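Local coordinates for protein CurM Sulfotransferase (Moorea producta, PDB 4GBM) that probably transfers a sulfonate group from the donor PAPS to a polyketide intermediate during curacin biosynthesis, and binds the product nucleotide adenosine-3'-5'-diphosphate, at residues N203-L208 against A303-Y308. The protein carries 2 engineered substitutions. Residues are numbered along the deposited sequence; the frame is centred on the assembly and turned at random.
Sequences NILNFL and ASQLSY
Leu-205 and Gln-305 reach toward each other from opposite directions between helix 189-208 and the C-terminal end of helix 297-305, in the P-loop-related sulfotransferase fold with its central parallel sheet. The separation is wide: CA of Leu-205 and CA of Gln-305, the nearest such pair, stand 9.6 Å apart, so only side chains bridge it, burying 126 Å² in all. Gln-305 spans its share because CG lies anti to the backbone N (chi1 -169°) and the chain stays extended, while CG of Leu-205 lies anti to its carbonyl carbon; OE1 thus faces CD1 and NE2 faces CD2. CD1 of Leu-205 lies 3.9 Å from OE1 of Gln-305, a van der Waals approach. The apolar pair is CD2 of Leu-205 and CD2 of buried Leu-306, 4.3 Å apart. Both leucines also touch Tyr-161 of strand 158-163, which places the contact over the sheet. After Leu-306 the helix ends in a Schellman motif: Ser-307 takes positive phi (63°), Tyr-308 N bonds to Ala-303 O at 2.9 Å and Ser-307 N to Ser-304 O at 3.0 Å. Arg-220 hydrogen-bonds to Leu-306 O, tying this turn to strand 216-220. The same CD2 of Leu-205 also meets NE2 of solvent-exposed Gln-305 at 3.8 Å.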
loop_
_atom_site.group_PDB
_atom_site.type_symbol
_atom_site.label_atom_id
_atom_site.label_comp_id
_atom_site.label_asym_id
_atom_site.label_seq_id
_atom_site.Cartn_x
_atom_site.Cartn_y
_atom_site.Cartn_z
ATOM N N ASN A 203 4.527 -1.884 14.260
ATOM C CA ASN A 203 4.904 -3.118 13.565
ATOM C C ASN A 203 5.940 -2.844 12.469
ATOM O O ASN A 203 6.908 -3.587 12.327
ATOM C CB ASN A 203 3.687 -3.827 12.958
ATOM C CG ASN A 203 2.785 -4.493 14.002
ATOM O OD1 ASN A 203 1.635 -4.843 13.695
ATOM N ND2 ASN A 203 3.284 -4.666 15.219
ATOM N N ILE A 204 5.737 -1.774 11.702
ATOM C CA ILE A 204 6.702 -1.406 10.658
ATOM C C ILE A 204 8.049 -1.018 11.264
ATOM O O ILE A 204 9.099 -1.480 10.811
ATOM C CB ILE A 204 6.188 -0.274 9.760
ATOM C CG1 ILE A 204 4.946 -0.728 8.992
ATOM C CG2 ILE A 204 7.276 0.113 8.747
ATOM C CD1 ILE A 204 4.127 0.415 8.411
ATOM N N LEU A 205 8.017 -0.175 12.295
ATOM C CA LEU A 205 9.242 0.223 12.985
ATOM C C LEU A 205 10.020 -0.985 13.493
ATOM O O LEU A 205 11.245 -1.071 13.295
ATOM C CB LEU A 205 8.922 1.185 14.134
ATOM C CG LEU A 205 8.464 2.574 13.679
ATOM C CD1 LEU A 205 7.765 3.320 14.814
ATOM C CD2 LEU A 205 9.657 3.363 13.161
ATOM N N ASN A 206 9.317 -1.914 14.139
ATOM C CA ASN A 206 9.943 -3.138 14.647
ATOM C C ASN A 206 10.562 -3.980 13.533
ATOM O O ASN A 206 11.685 -4.465 13.664
ATOM C CB ASN A 206 8.935 -3.978 15.440
ATOM C CG ASN A 206 8.543 -3.340 16.767
ATOM O OD1 ASN A 206 9.162 -2.380 17.219
ATOM N ND2 ASN A 206 7.499 -3.876 17.389
ATOM N N PHE A 207 9.814 -4.156 12.448
ATOM C CA PHE A 207 10.261 -4.945 11.309
ATOM C C PHE A 207 11.496 -4.327 10.642
ATOM O O PHE A 207 12.508 -5.002 10.418
ATOM C CB PHE A 207 9.094 -5.079 10.325
ATOM C CG PHE A 207 9.460 -5.655 8.995
ATOM C CD1 PHE A 207 9.782 -7.008 8.862
ATOM C CD2 PHE A 207 9.431 -4.854 7.860
ATOM C CE1 PHE A 207 10.104 -7.550 7.622
ATOM C CE2 PHE A 207 9.752 -5.384 6.608
ATOM C CZ PHE A 207 10.088 -6.738 6.491
ATOM N N LEU A 208 11.416 -3.031 10.367
ATOM C CA LEU A 208 12.498 -2.351 9.665
ATOM C C LEU A 208 13.757 -2.197 10.507
ATOM O O LEU A 208 14.861 -2.085 9.957
ATOM C CB LEU A 208 12.030 -0.997 9.127
ATOM C CG LEU A 208 10.971 -1.047 8.019
ATOM C CD1 LEU A 208 10.633 0.363 7.594
ATOM C CD2 LEU A 208 11.434 -1.865 6.813
ATOM N N ALA A 303 4.426 8.911 17.763
ATOM C CA ALA A 303 4.405 10.185 17.035
ATOM C C ALA A 303 5.723 10.935 17.211
ATOM O O ALA A 303 6.247 11.506 16.252
ATOM C CB ALA A 303 3.220 11.044 17.479
ATOM N N SER A 304 6.250 10.916 18.436
ATOM C CA SER A 304 7.527 11.560 18.743
ATOM C C SER A 304 8.670 10.915 17.968
ATOM O O SER A 304 9.527 11.614 17.405
ATOM C CB SER A 304 7.810 11.515 20.246
ATOM O OG SER A 304 6.883 12.313 20.956
ATOM N N GLN A 305 8.678 9.583 17.920
ATOM C CA GLN A 305 9.722 8.871 17.181
ATOM C C GLN A 305 9.689 9.235 15.704
ATOM O O GLN A 305 10.738 9.315 15.054
ATOM C CB GLN A 305 9.630 7.353 17.350
ATOM C CG GLN A 305 10.874 6.654 16.804
ATOM C CD GLN A 305 10.847 5.142 16.904
ATOM O OE1 GLN A 305 10.075 4.560 17.671
ATOM N NE2 GLN A 305 11.716 4.495 16.135
ATOM N N LEU A 306 8.483 9.469 15.192
ATOM C CA LEU A 306 8.283 9.852 13.796
ATOM C C LEU A 306 8.362 11.360 13.559
ATOM O O LEU A 306 8.104 11.819 12.449
ATOM C CB LEU A 306 6.943 9.311 13.289
ATOM C CG LEU A 306 6.811 7.788 13.218
ATOM C CD1 LEU A 306 5.389 7.395 12.827
ATOM C CD2 LEU A 306 7.815 7.179 12.230
ATOM N N SER A 307 8.708 12.117 14.600
ATOM C CA SER A 307 8.865 13.577 14.510
ATOM C C SER A 307 7.590 14.345 14.149
ATOM O O SER A 307 7.663 15.400 13.513
ATOM C CB SER A 307 9.997 13.949 13.534
ATOM O OG SER A 307 11.238 13.438 13.980
ATOM N N TYR A 308 6.429 13.829 14.548
ATOM C CA TYR A 308 5.180 14.568 14.386
ATOM C C TYR A 308 4.843 15.379 15.637
ATOM O O TYR A 308 4.950 14.872 16.756
ATOM C CB TYR A 308 4.020 13.619 14.066
ATOM C CG TYR A 308 3.972 13.160 12.627
ATOM C CD1 TYR A 308 3.800 14.075 11.588
ATOM C CD2 TYR A 308 4.100 11.811 12.304
ATOM C CE1 TYR A 308 3.752 13.660 10.268
ATOM C CE2 TYR A 308 4.054 11.385 10.985
ATOM C CZ TYR A 308 3.876 12.311 9.974
ATOM O OH TYR A 308 3.825 11.886 8.669
#